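PDB 5IXP: extracellular solute-binding protein family 1 from Kribbella flavida, which probably captures an extracellular solute, perhaps a sugar, and hands it to an ABC transporter for import. Local coordinates for residues D165-T170 against R369-K374; T364-R369 against S378-Q383; E172-Q177 against K198-Q203; S146-G151 against D210-K215; D123-A128 against S161-S166. All coordinates share one frame; numbering follows the deposited sequence. Where two conformers were deposited one is given.

Contact 1 of 5, residues D165-T170 against R369-K374; sequences DSAVLT and RVDEGK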
# COMPACT_ATOMS: atom_id res chain seq x y z
N ASP A 165 9.62 -9.41 -10.20
CA ASP A 165 10.77 -9.48 -9.30
C ASP A 165 10.67 -10.62 -8.29
O ASP A 165 11.67 -11.30 -8.05
CB ASP A 165 10.99 -8.13 -8.60
CG ASP A 165 9.77 -7.66 -7.81
OD1 ASP A 165 8.63 -8.00 -8.17
OD2 ASP A 165 9.96 -6.94 -6.81
N SER A 166 9.51 -10.85 -7.67
CA SER A 166 9.42 -11.94 -6.70
C SER A 166 8.01 -12.49 -6.62
O SER A 166 7.03 -11.79 -6.89
CB SER A 166 9.89 -11.51 -5.29
OG SER A 166 8.97 -10.62 -4.65
N ALA A 167 7.91 -13.77 -6.24
CA ALA A 167 6.61 -14.38 -6.00
C ALA A 167 5.88 -13.67 -4.86
O ALA A 167 4.65 -13.50 -4.92
CB ALA A 167 6.78 -15.87 -5.68
N VAL A 168 6.60 -13.26 -3.82
CA VAL A 168 5.95 -12.68 -2.65
C VAL A 168 5.24 -11.38 -3.01
O VAL A 168 4.08 -11.16 -2.62
CB VAL A 168 6.96 -12.47 -1.50
CG1 VAL A 168 6.39 -11.55 -0.43
CG2 VAL A 168 7.32 -13.81 -0.88
N LEU A 169 5.90 -10.49 -3.76
CA LEU A 169 5.21 -9.24 -4.10
C LEU A 169 4.02 -9.49 -5.01
O LEU A 169 3.01 -8.78 -4.92
CB LEU A 169 6.17 -8.22 -4.72
CG LEU A 169 7.15 -7.53 -3.75
CD1 LEU A 169 7.80 -6.31 -4.40
CD2 LEU A 169 6.48 -7.15 -2.45
N THR A 170 4.10 -10.49 -5.90
CA THR A 170 2.94 -10.85 -6.70
C THR A 170 1.81 -11.37 -5.81
O THR A 170 0.63 -11.06 -6.03
CB THR A 170 3.32 -11.89 -7.75
OG1 THR A 170 4.45 -11.43 -8.51
CG2 THR A 170 2.15 -12.16 -8.70
N ARG A 369 10.20 -19.45 0.29
CA ARG A 369 10.96 -20.69 0.27
C ARG A 369 10.72 -21.46 -1.03
O ARG A 369 11.65 -22.04 -1.59
CB ARG A 369 10.62 -21.55 1.49
CG ARG A 369 11.15 -20.98 2.81
CD ARG A 369 11.04 -21.99 3.95
NE ARG A 369 9.66 -22.44 4.18
CZ ARG A 369 8.81 -21.87 5.02
NH1 ARG A 369 9.16 -20.79 5.72
NH2 ARG A 369 7.59 -22.37 5.16
N VAL A 370 9.48 -21.47 -1.52
CA VAL A 370 9.21 -22.08 -2.82
C VAL A 370 9.93 -21.33 -3.93
O VAL A 370 10.58 -21.93 -4.79
CB VAL A 370 7.69 -22.14 -3.10
CG1 VAL A 370 7.45 -22.72 -4.48
CG2 VAL A 370 6.99 -22.95 -2.03
N ASP A 371 9.79 -20.00 -3.93
CA ASP A 371 10.40 -19.17 -4.96
C ASP A 371 11.90 -19.40 -5.04
O ASP A 371 12.46 -19.49 -6.14
CB ASP A 371 10.08 -17.70 -4.66
CG ASP A 371 10.22 -16.77 -5.87
OD1 ASP A 371 10.23 -17.23 -7.03
OD2 ASP A 371 10.29 -15.55 -5.64
N GLU A 372 12.55 -19.55 -3.89
CA GLU A 372 14.00 -19.71 -3.81
C GLU A 372 14.45 -21.16 -3.93
O GLU A 372 15.65 -21.44 -3.86
CB GLU A 372 14.51 -19.10 -2.50
CG GLU A 372 14.19 -17.60 -2.36
CD GLU A 372 14.32 -17.06 -0.93
OE1 GLU A 372 14.65 -17.84 -0.01
OE2 GLU A 372 14.07 -15.85 -0.72
N GLY A 373 13.51 -22.10 -4.10
CA GLY A 373 13.86 -23.49 -4.27
C GLY A 373 14.26 -24.22 -3.01
O GLY A 373 14.89 -25.28 -3.09
N LYS A 374 13.89 -23.70 -1.84
CA LYS A 374 14.26 -24.32 -0.57
C LYS A 374 13.23 -25.32 -0.06
O LYS A 374 13.55 -26.08 0.86
CB LYS A 374 14.49 -23.24 0.49
CG LYS A 374 15.58 -22.23 0.12
CD LYS A 374 15.77 -21.21 1.23
CE LYS A 374 17.09 -20.44 1.10
NZ LYS A 374 17.06 -19.41 0.05
O HOH W 1 9.23 -14.59 -3.27
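Ala167 and Asp371 bring the backbones nearest, their CA atoms 6.2 Å apart, where the start of helix 167-175 faces the end of helix 356-371. The motif is the N-cap of helix 167-175, in which Ser166 OG accepts from Leu169 N; the carboxylate of Asp371, from the end of helix 356-371, accepts Ala167 N in the first turn of that helix. Asp371 OD2 takes this amide hydrogen from Ala167 N at 3.0 Å in a nearly straight bond (171°), met from well above the carboxylate plane. With CG anti to the backbone N (chi1 -160°), the carboxylate is carried out to that helix start, and the methyl of Ala167 packs beside it, CB 3.5 Å from Asp371 OD2. The other oxygen, OD1, is bonded by Ser213, so both oxygens are engaged. The negative charge lies by the amino end of a helix, which would be expected to stabilise it. Without its carboxylate, as with an alanine here, Ala167 N, the Ser213 hydroxyl and a bridging water would probably lose a shared partner. Gly373, with positive phi, closes helix 356-371 in a Schellman motif. The water links the next amide to the same oxygen, accepting from Val168 N at 3.0 Å and donating to Asp371 OD2 at 2.8 Å.

Contact 2 of 5, residues T364-R369 against S378-Q383; sequences TEALAR and SAAWKQ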
# COMPACT_ATOMS: atom_id res chain seq x y z
N THR A 364 3.88 -15.66 3.38
CA THR A 364 4.88 -15.11 2.48
C THR A 364 6.24 -15.74 2.71
O THR A 364 7.01 -15.92 1.75
CB THR A 364 4.96 -13.58 2.61
OG1 THR A 364 5.28 -13.21 3.96
CG2 THR A 364 3.64 -12.93 2.20
N GLU A 365 6.57 -16.09 3.96
CA GLU A 365 7.81 -16.83 4.20
C GLU A 365 7.78 -18.16 3.47
O GLU A 365 8.77 -18.54 2.83
CB GLU A 365 8.03 -17.05 5.71
CG GLU A 365 8.44 -15.78 6.46
CD GLU A 365 8.52 -15.96 7.96
OE1 GLU A 365 8.23 -17.07 8.46
OE2 GLU A 365 8.87 -14.98 8.66
N ALA A 366 6.64 -18.85 3.52
CA ALA A 366 6.53 -20.13 2.82
C ALA A 366 6.65 -19.94 1.31
O ALA A 366 7.34 -20.71 0.64
CB ALA A 366 5.20 -20.80 3.18
N LEU A 367 5.98 -18.92 0.77
CA LEU A 367 6.06 -18.71 -0.67
C LEU A 367 7.48 -18.35 -1.10
O LEU A 367 7.94 -18.78 -2.16
CB LEU A 367 5.06 -17.63 -1.10
CG LEU A 367 4.97 -17.38 -2.60
CD1 LEU A 367 4.69 -18.67 -3.36
CD2 LEU A 367 3.89 -16.34 -2.88
N ALA A 368 8.20 -17.57 -0.28
CA ALA A 368 9.58 -17.24 -0.59
C ALA A 368 10.45 -18.50 -0.62
O ALA A 368 11.35 -18.61 -1.45
CB ALA A 368 10.13 -16.23 0.42
N ARG A 369 10.20 -19.45 0.29
CA ARG A 369 10.96 -20.69 0.27
C ARG A 369 10.72 -21.46 -1.03
O ARG A 369 11.65 -22.04 -1.59
CB ARG A 369 10.62 -21.55 1.49
CG ARG A 369 11.15 -20.98 2.81
CD ARG A 369 11.04 -21.99 3.95
NE ARG A 369 9.66 -22.44 4.18
CZ ARG A 369 8.81 -21.87 5.02
NH1 ARG A 369 9.16 -20.79 5.72
NH2 ARG A 369 7.59 -22.37 5.16
N SER A 378 3.99 -28.17 -2.06
CA SER A 378 3.06 -28.83 -1.15
C SER A 378 3.58 -28.78 0.29
O SER A 378 2.80 -28.55 1.22
CB SER A 378 2.80 -30.27 -1.60
OG SER A 378 3.90 -31.08 -1.25
N ALA A 379 4.88 -28.98 0.49
CA ALA A 379 5.42 -28.94 1.85
C ALA A 379 5.34 -27.53 2.43
O ALA A 379 5.05 -27.34 3.61
CB ALA A 379 6.87 -29.44 1.87
N ALA A 380 5.60 -26.52 1.60
CA ALA A 380 5.53 -25.14 2.08
C ALA A 380 4.10 -24.76 2.43
O ALA A 380 3.86 -24.04 3.42
CB ALA A 380 6.10 -24.19 1.04
N TRP A 381 3.13 -25.20 1.62
CA TRP A 381 1.74 -24.86 1.90
C TRP A 381 1.28 -25.51 3.20
O TRP A 381 0.61 -24.86 4.01
CB TRP A 381 0.85 -25.28 0.73
CG TRP A 381 -0.61 -25.10 1.01
CD1 TRP A 381 -1.51 -26.07 1.37
CD2 TRP A 381 -1.35 -23.88 0.95
NE1 TRP A 381 -2.76 -25.52 1.54
CE2 TRP A 381 -2.69 -24.17 1.29
CE3 TRP A 381 -1.01 -22.55 0.64
CZ2 TRP A 381 -3.68 -23.20 1.34
CZ3 TRP A 381 -2.00 -21.59 0.68
CH2 TRP A 381 -3.32 -21.91 1.03
N LYS A 382 1.65 -26.78 3.43
CA LYS A 382 1.28 -27.42 4.69
C LYS A 382 1.94 -26.70 5.86
O LYS A 382 1.30 -26.49 6.90
CB LYS A 382 1.67 -28.90 4.68
CG LYS A 382 0.96 -29.72 3.62
CD LYS A 382 1.40 -31.19 3.70
CE LYS A 382 0.70 -32.05 2.67
NZ LYS A 382 -0.77 -32.15 2.93
N GLN A 383 3.20 -26.31 5.72
CA GLN A 383 3.87 -25.61 6.81
C GLN A 383 3.22 -24.26 7.07
O GLN A 383 3.03 -23.88 8.24
CB GLN A 383 5.36 -25.42 6.52
CG GLN A 383 6.08 -24.62 7.60
CD GLN A 383 7.58 -24.61 7.43
OE1 GLN A 383 8.12 -25.29 6.56
NE2 GLN A 383 8.27 -23.84 8.28
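The guanidinium of Arg369 and the amide of Gln383 lie stacked, their planes only 19° apart, although the two side chains cross at about a right angle. Arg369 NH2 sits over the amide, 3.2 Å from Gln383 CD, while Gln383 NE2 lies over one face of the guanidinium. The closeness of Arg369 NH2 to Gln383 OE1 is no hydrogen bond, because the angle is poor; the flat groups meet by their faces and direct their polar atoms to others. Arg369 NE donates to Gln375 OE1, Gln383 OE1 accepts from Gln375 NE2, and Gln383 NE2 donates to Glu387. A bend at chi3 (-58°) turns the guanidinium back along its own helix, against Ala366 CA and Glu365 O. Gln383 reaches it extended, with CG anti to the backbone N. Replacing Gln383 with an alanine would probably uncover that part of the guanidinium and leave Gln375 NE2 and Glu387 without their amide partner. Beside the stack, Ala366 CB touches Ala380 CB at 4.1 Å and Ala380 O at 3.5 Å. Such small residues let the axes of segments 364-369 and 378-383 approach to 8.9 Å, at 168°, the close antiparallel packing of a C-terminal helical hairpin, made here by helices 356-371 and 377-392.

Contact 3 of 5, residues E172-Q177 against K198-Q203; sequences EAMRNQ and KRTWDQ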
# COMPACT_ATOMS: atom_id res chain seq x y z
N GLU A 172 1.31 -10.48 -2.63
CA GLU A 172 0.72 -9.32 -1.98
C GLU A 172 -0.30 -8.65 -2.89
O GLU A 172 -1.40 -8.29 -2.44
CB GLU A 172 1.82 -8.32 -1.59
CG GLU A 172 2.77 -8.85 -0.52
CD GLU A 172 2.09 -8.96 0.84
OE1 GLU A 172 1.98 -7.93 1.56
OE2 GLU A 172 1.61 -10.06 1.18
N ALA A 173 0.04 -8.50 -4.17
CA ALA A 173 -0.86 -7.83 -5.10
C ALA A 173 -2.16 -8.61 -5.27
O ALA A 173 -3.25 -8.02 -5.23
CB ALA A 173 -0.16 -7.64 -6.45
N MSE A 174 -2.07 -9.93 -5.42
CA MSE A 174 -3.27 -10.73 -5.65
C MSE A 174 -4.08 -10.95 -4.38
O MSE A 174 -5.31 -10.84 -4.41
CB MSE A 174 -2.89 -12.09 -6.24
CG MSE A 174 -2.19 -11.98 -7.57
SE MSE A 174 -1.79 -13.77 -8.22
CE MSE A 174 -3.65 -14.39 -8.41
N ARG A 175 -3.41 -11.28 -3.28
CA ARG A 175 -4.15 -11.63 -2.07
C ARG A 175 -5.02 -10.48 -1.59
O ARG A 175 -6.13 -10.69 -1.10
CB ARG A 175 -3.21 -12.05 -0.95
CG ARG A 175 -3.97 -12.76 0.16
CD ARG A 175 -3.21 -12.79 1.44
NE ARG A 175 -3.19 -11.50 2.12
CZ ARG A 175 -2.19 -10.63 2.04
NH1 ARG A 175 -1.13 -10.90 1.29
NH2 ARG A 175 -2.24 -9.48 2.71
N ASN A 176 -4.52 -9.26 -1.71
CA ASN A 176 -5.26 -8.13 -1.17
C ASN A 176 -6.50 -7.80 -1.98
O ASN A 176 -7.32 -7.00 -1.51
CB ASN A 176 -4.35 -6.91 -1.06
CG ASN A 176 -3.48 -6.98 0.16
OD1 ASN A 176 -3.97 -6.90 1.28
ND2 ASN A 176 -2.18 -7.16 -0.04
N GLN A 177 -6.67 -8.40 -3.16
CA GLN A 177 -7.89 -8.22 -3.95
C GLN A 177 -9.00 -9.18 -3.57
O GLN A 177 -10.16 -8.92 -3.93
CB GLN A 177 -7.61 -8.41 -5.43
CG GLN A 177 -6.72 -7.38 -6.04
CD GLN A 177 -6.52 -7.64 -7.51
OE1 GLN A 177 -6.44 -8.79 -7.93
NE2 GLN A 177 -6.45 -6.59 -8.30
N LYS A 198 -5.80 -20.86 -1.77
CA LYS A 198 -4.95 -21.90 -2.35
C LYS A 198 -4.85 -21.74 -3.86
O LYS A 198 -3.79 -21.98 -4.45
CB LYS A 198 -5.48 -23.29 -1.98
CG LYS A 198 -4.63 -24.48 -2.50
CD LYS A 198 -3.14 -24.32 -2.15
CE LYS A 198 -2.39 -25.67 -2.08
NZ LYS A 198 -2.36 -26.44 -3.36
N ARG A 199 -5.94 -21.31 -4.52
CA ARG A 199 -5.85 -21.13 -5.96
C ARG A 199 -4.88 -20.01 -6.32
O ARG A 199 -4.15 -20.11 -7.31
CB ARG A 199 -7.24 -20.87 -6.55
CG ARG A 199 -7.98 -22.17 -6.83
CD ARG A 199 -9.19 -21.99 -7.71
NE ARG A 199 -9.96 -23.22 -7.78
CZ ARG A 199 -10.95 -23.43 -8.65
NH1 ARG A 199 -11.28 -22.48 -9.51
NH2 ARG A 199 -11.60 -24.58 -8.65
N THR A 200 -4.88 -18.93 -5.53
CA THR A 200 -3.90 -17.86 -5.69
C THR A 200 -2.48 -18.40 -5.54
O THR A 200 -1.60 -18.14 -6.36
CB THR A 200 -4.17 -16.76 -4.67
OG1 THR A 200 -5.48 -16.23 -4.88
CG2 THR A 200 -3.15 -15.64 -4.79
N TRP A 201 -2.25 -19.14 -4.45
CA TRP A 201 -0.97 -19.81 -4.24
C TRP A 201 -0.58 -20.66 -5.45
O TRP A 201 0.53 -20.54 -5.98
CB TRP A 201 -1.07 -20.66 -2.97
CG TRP A 201 0.11 -21.57 -2.67
CD1 TRP A 201 0.34 -22.82 -3.19
CD2 TRP A 201 1.18 -21.31 -1.75
NE1 TRP A 201 1.50 -23.35 -2.66
CE2 TRP A 201 2.03 -22.45 -1.77
CE3 TRP A 201 1.50 -20.24 -0.91
CZ2 TRP A 201 3.19 -22.53 -0.98
CZ3 TRP A 201 2.66 -20.32 -0.14
CH2 TRP A 201 3.49 -21.46 -0.18
N ASP A 202 -1.50 -21.51 -5.90
CA ASP A 202 -1.18 -22.41 -7.01
C ASP A 202 -0.78 -21.64 -8.26
O ASP A 202 0.15 -22.03 -8.97
CB ASP A 202 -2.36 -23.33 -7.32
CG ASP A 202 -2.54 -24.41 -6.27
OD1 ASP A 202 -1.60 -24.66 -5.50
OD2 ASP A 202 -3.62 -25.01 -6.22
N GLN A 203 -1.49 -20.54 -8.55
CA GLN A 203 -1.21 -19.80 -9.78
C GLN A 203 0.16 -19.12 -9.72
O GLN A 203 0.88 -19.08 -10.73
CB GLN A 203 -2.33 -18.79 -10.03
CG GLN A 203 -2.28 -18.13 -11.39
CD GLN A 203 -3.57 -17.38 -11.71
OE1 GLN A 203 -4.29 -16.95 -10.81
NE2 GLN A 203 -3.88 -17.24 -13.00
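Met174, present as selenomethionine, meets Thr200 through the base and the tip of its side chain. Thr200 has two conformers, and its packing and polar bond are described for one of them. Met174 CB is 3.8 Å from Thr200 CG2, the methyl CE comes back to 3.9 Å from the same carbon, and SE lies between at 4.1 Å, so CB, SE and CE all lie near the threonine methyl. The two side chains run past each other in opposite directions. The bend at chi3 (64°) of Met174 is what folds CE back over the threonine. Thr200 has its CG2 anti to the backbone N, which presents the methyl across the contact, while its OG1 is bonded to Leu196 O in its own helix. This packed side is completed by Phe148 and Ile204, which also touch Met174.

Toward Gln203 the contact thins to a single approach, Met174 CE to Gln203 OE1 at 3.6 Å. There the side chains cross at about a right angle, and Gln203 NE2 is given to Thr145 OG1 instead. The more exposed flank of helix 195-209 carries the salt bridge of Lys198 with Asp202, away from Met174. No hydrogen bond joins the two segments; the arrangement is helix-to-helix packing within the helical layer of one lobe of a solute-binding protein.

Contact 4 of 5, residues S146-G151 against D210-K215; sequences SYFAAG and DGLSAK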
# COMPACT_ATOMS: atom_id res chain seq x y z
N SER A 146 -4.23 -13.47 -17.54
CA SER A 146 -3.65 -12.83 -18.72
C SER A 146 -2.25 -12.28 -18.42
O SER A 146 -1.37 -12.31 -19.29
CB SER A 146 -4.56 -11.71 -19.20
OG SER A 146 -5.84 -12.22 -19.57
N TYR A 147 -2.04 -11.75 -17.22
CA TYR A 147 -0.72 -11.27 -16.83
C TYR A 147 0.32 -12.39 -16.89
O TYR A 147 1.40 -12.22 -17.46
CB TYR A 147 -0.80 -10.66 -15.43
CG TYR A 147 0.51 -10.21 -14.83
CD1 TYR A 147 1.09 -8.99 -15.20
CD2 TYR A 147 1.16 -10.99 -13.89
CE1 TYR A 147 2.30 -8.56 -14.63
CE2 TYR A 147 2.36 -10.58 -13.32
CZ TYR A 147 2.92 -9.37 -13.69
OH TYR A 147 4.09 -8.99 -13.11
N PHE A 148 -0.00 -13.55 -16.32
CA PHE A 148 0.95 -14.67 -16.35
C PHE A 148 1.09 -15.25 -17.75
O PHE A 148 2.19 -15.66 -18.15
CB PHE A 148 0.53 -15.74 -15.35
CG PHE A 148 0.58 -15.28 -13.90
CD1 PHE A 148 1.74 -14.70 -13.38
CD2 PHE A 148 -0.54 -15.39 -13.08
CE1 PHE A 148 1.78 -14.26 -12.05
CE2 PHE A 148 -0.50 -14.95 -11.76
CZ PHE A 148 0.66 -14.38 -11.23
N ALA A 149 -0.00 -15.31 -18.51
CA ALA A 149 0.10 -15.77 -19.89
C ALA A 149 1.03 -14.87 -20.70
O ALA A 149 1.86 -15.37 -21.47
CB ALA A 149 -1.29 -15.83 -20.53
N ALA A 150 0.91 -13.55 -20.54
CA ALA A 150 1.85 -12.65 -21.20
C ALA A 150 3.27 -12.89 -20.70
O ALA A 150 4.23 -12.81 -21.47
CB ALA A 150 1.44 -11.19 -20.96
N GLY A 151 3.42 -13.19 -19.41
CA GLY A 151 4.75 -13.49 -18.89
C GLY A 151 5.37 -14.73 -19.51
O GLY A 151 6.58 -14.78 -19.76
N ASP A 210 7.35 -21.76 -14.14
CA ASP A 210 7.53 -21.35 -15.52
C ASP A 210 8.64 -20.33 -15.68
O ASP A 210 8.81 -19.79 -16.78
CB ASP A 210 6.21 -20.81 -16.08
CG ASP A 210 5.12 -21.87 -16.15
OD1 ASP A 210 5.47 -23.07 -16.26
OD2 ASP A 210 3.93 -21.51 -16.08
N GLY A 211 9.41 -20.05 -14.63
CA GLY A 211 10.53 -19.14 -14.73
C GLY A 211 10.17 -17.68 -14.72
O GLY A 211 10.99 -16.84 -15.11
N LEU A 212 8.96 -17.33 -14.27
CA LEU A 212 8.51 -15.95 -14.36
C LEU A 212 9.05 -15.07 -13.24
O LEU A 212 8.95 -13.84 -13.36
CB LEU A 212 6.98 -15.90 -14.35
CG LEU A 212 6.27 -15.97 -15.72
CD1 LEU A 212 6.92 -16.91 -16.69
CD2 LEU A 212 4.79 -16.27 -15.56
N SER A 213 9.63 -15.64 -12.19
CA SER A 213 10.10 -14.87 -11.05
C SER A 213 11.61 -14.69 -11.08
O SER A 213 12.35 -15.64 -11.35
CB SER A 213 9.71 -15.55 -9.73
OG SER A 213 10.28 -14.85 -8.63
N ALA A 214 12.06 -13.49 -10.76
CA ALA A 214 13.48 -13.25 -10.57
C ALA A 214 13.96 -13.70 -9.19
O ALA A 214 15.18 -13.70 -8.95
CB ALA A 214 13.80 -11.77 -10.78
N LYS A 215 13.05 -14.08 -8.29
CA LYS A 215 13.40 -14.60 -6.96
C LYS A 215 14.15 -13.59 -6.11
O LYS A 215 15.01 -13.96 -5.30
CB LYS A 215 14.21 -15.90 -7.06
CG LYS A 215 13.68 -16.91 -8.07
CD LYS A 215 14.76 -17.94 -8.38
CE LYS A 215 14.29 -18.93 -9.41
NZ LYS A 215 13.17 -19.74 -8.88
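A helix-ending Schellman motif sets up this contact: Gly211, with positive phi, is its C-prime residue and terminates helix 195-209, and the residue that follows, Leu212, is turned into the side of helix 144-157. The apolar residue after such a glycine packs here on Phe148 and Gly151, one turn apart. Leu212 divides its two methyls between them. CD2 lies 3.7 Å from Phe148 O and 4.1 Å from Phe148 CD1, reaching the ring obliquely, whereas CD1 is 3.8 Å from Gly151 O. Gly151 is where the backbones come nearest, its CA 6.4 Å from that of Leu212, and a beta carbon there would press tightly on Leu212 CD2. The absence of a side chain thus allows the leucine to lie directly against the helix backbone.

With CG anti to its carbonyl carbon (chi1 -65°), the ring of Phe148 is placed where CD1 faces Leu212 CD2, and Tyr147 CD2 sits over one of its faces toward the rim. Beyond Leu212 the loop makes an ST turn, Ser213 OG accepting from Lys215 N at 2.9 Å.

Around the contact, Ala207 of helix 195-209 touches both Phe148 and Leu212, and Thr170 and Met174 of helix 167-175 reach Phe148. The backbone of Leu212 is bonded to Trp163 and Phe164, which ties the loop to the chain running between helices 144-157 and 167-175.

Contact 5 of 5, residues D123-A128 against S161-S166; sequences DLFARA and SAWFDS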
# COMPACT_ATOMS: atom_id res chain seq x y z
N ASP A 123 12.00 -1.55 -23.24
CA ASP A 123 13.06 -2.11 -24.07
C ASP A 123 12.98 -3.63 -24.11
O ASP A 123 13.11 -4.24 -25.18
CB ASP A 123 14.43 -1.66 -23.57
CG ASP A 123 14.71 -2.09 -22.14
OD1 ASP A 123 13.77 -2.07 -21.32
OD2 ASP A 123 15.87 -2.45 -21.83
N LEU A 124 12.75 -4.26 -22.96
CA LEU A 124 12.60 -5.71 -22.93
C LEU A 124 11.32 -6.15 -23.64
O LEU A 124 11.31 -7.16 -24.35
CB LEU A 124 12.62 -6.22 -21.49
CG LEU A 124 13.90 -5.91 -20.70
CD1 LEU A 124 13.85 -6.51 -19.29
CD2 LEU A 124 15.16 -6.35 -21.46
N PHE A 125 10.23 -5.39 -23.47
CA PHE A 125 9.00 -5.69 -24.21
C PHE A 125 9.25 -5.65 -25.71
O PHE A 125 8.85 -6.56 -26.45
CB PHE A 125 7.89 -4.72 -23.83
CG PHE A 125 7.08 -5.13 -22.61
CD1 PHE A 125 7.70 -5.74 -21.52
CD2 PHE A 125 5.72 -4.87 -22.55
CE1 PHE A 125 6.97 -6.09 -20.39
CE2 PHE A 125 4.97 -5.22 -21.42
CZ PHE A 125 5.60 -5.84 -20.34
N ALA A 126 9.92 -4.59 -26.18
CA ALA A 126 10.17 -4.47 -27.61
C ALA A 126 10.92 -5.68 -28.14
O ALA A 126 10.54 -6.27 -29.16
CB ALA A 126 10.96 -3.19 -27.89
N ARG A 127 11.98 -6.08 -27.44
CA ARG A 127 12.82 -7.19 -27.89
C ARG A 127 12.08 -8.52 -27.83
O ARG A 127 12.42 -9.46 -28.56
CB ARG A 127 14.10 -7.23 -27.03
CG ARG A 127 15.03 -6.05 -27.30
CD ARG A 127 16.10 -5.87 -26.23
NE ARG A 127 16.65 -7.14 -25.76
CZ ARG A 127 17.39 -7.27 -24.66
NH1 ARG A 127 17.68 -6.21 -23.90
NH2 ARG A 127 17.85 -8.47 -24.30
N ALA A 128 11.08 -8.62 -26.97
CA ALA A 128 10.30 -9.84 -26.84
C ALA A 128 9.13 -9.89 -27.80
O ALA A 128 8.39 -10.89 -27.81
CB ALA A 128 9.80 -10.00 -25.40
N SER A 161 15.76 -13.14 -18.84
CA SER A 161 14.97 -12.21 -18.05
C SER A 161 13.80 -12.93 -17.40
O SER A 161 13.31 -13.94 -17.91
CB SER A 161 14.44 -11.04 -18.89
OG SER A 161 15.49 -10.20 -19.31
N ALA A 162 13.35 -12.40 -16.27
CA ALA A 162 12.12 -12.85 -15.64
C ALA A 162 11.02 -11.83 -15.90
O ALA A 162 11.25 -10.72 -16.39
CB ALA A 162 12.33 -13.06 -14.14
N TRP A 163 9.80 -12.23 -15.55
CA TRP A 163 8.63 -11.38 -15.78
C TRP A 163 8.45 -10.38 -14.64
O TRP A 163 8.18 -9.20 -14.88
CB TRP A 163 7.40 -12.27 -15.94
CG TRP A 163 6.12 -11.60 -16.36
CD1 TRP A 163 4.90 -11.70 -15.75
CD2 TRP A 163 5.92 -10.76 -17.52
NE1 TRP A 163 3.95 -10.98 -16.45
CE2 TRP A 163 4.55 -10.40 -17.54
CE3 TRP A 163 6.75 -10.30 -18.55
CZ2 TRP A 163 4.01 -9.58 -18.53
CZ3 TRP A 163 6.20 -9.49 -19.53
CH2 TRP A 163 4.84 -9.15 -19.52
N PHE A 164 8.59 -10.84 -13.39
CA PHE A 164 8.41 -9.98 -12.23
C PHE A 164 9.52 -10.27 -11.22
O PHE A 164 10.25 -11.26 -11.34
CB PHE A 164 7.03 -10.17 -11.59
CG PHE A 164 6.68 -11.61 -11.29
CD1 PHE A 164 7.21 -12.25 -10.18
CD2 PHE A 164 5.78 -12.30 -12.11
CE1 PHE A 164 6.88 -13.58 -9.89
CE2 PHE A 164 5.44 -13.62 -11.83
CZ PHE A 164 5.99 -14.26 -10.72
N ASP A 165 9.62 -9.41 -10.20
CA ASP A 165 10.77 -9.48 -9.30
C ASP A 165 10.67 -10.62 -8.29
O ASP A 165 11.67 -11.30 -8.05
CB ASP A 165 10.99 -8.13 -8.60
CG ASP A 165 9.77 -7.66 -7.81
OD1 ASP A 165 8.63 -8.00 -8.17
OD2 ASP A 165 9.96 -6.94 -6.81
N SER A 166 9.51 -10.85 -7.67
CA SER A 166 9.42 -11.94 -6.70
C SER A 166 8.01 -12.49 -6.62
O SER A 166 7.03 -11.79 -6.89
CB SER A 166 9.89 -11.51 -5.29
OG SER A 166 8.97 -10.62 -4.65
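Ser161 meets Leu124 at the start of the segment, its OG 4.0 Å from Leu124 CD1. This is packing only, since the hydroxyl is bonded to Asp230 O. The serine points its side chain toward helix 122-127, and Leu124 answers from the first turn of that helix with its CD1 methyl. Next, Ala162 is linked through its backbone to Ala231, so the chain runs beside the approach to strand 232-238.

At Trp163 the chain turns a corner and sends its indole back to the helix. With CG anti to the backbone N (chi1 -172°), the six-membered ring arrives beside Phe125. The planes are almost parallel, at 10°, but slid apart with centroids 5.4 Å from each other, so the rings barely overlap. What touches is the outer rim of each: Trp163 CH2 lies 3.5 Å from Phe125 CZ, and Trp163 CZ3 is 3.6 Å from Phe125 CE1. The pair belongs to an aromatic cluster in the core of one lobe of this periplasmic-binding-protein fold, where Tyr120 also meets Phe125 and both Tyr147 and Phe154 meet Trp163. Thr234 of strand 232-238 touches Phe125 and bonds to Trp163 O.

Past the corner, Phe164 directs its ring to Tyr147 and Phe148 of helix 144-157. Asp165 OD2 then accepts from Trp223 NE1, and Ser166 leads into helix 167-175.

In the fold
From the N terminus, the first loop to close is contact 5, which returns 161-166 to helix 122-127. Contact 4 opens inside that loop and ends after it, so the two cross; backbone bonds of Leu212 and Ala214 with Trp163 and Phe164 join them. Contact 3 links helices 167-175 and 195-209 and is nested within the loops of both contact 4 and contact 1. Contact 1 spans the longest interval, beginning where contact 5 ends, crossing contact 4 and bringing helix 356-371 to this layer. Contact 2 crosses contact 1, with which it shares Arg369, and adds helix 377-392, whose Trp381 packs on Trp201 of contact 3.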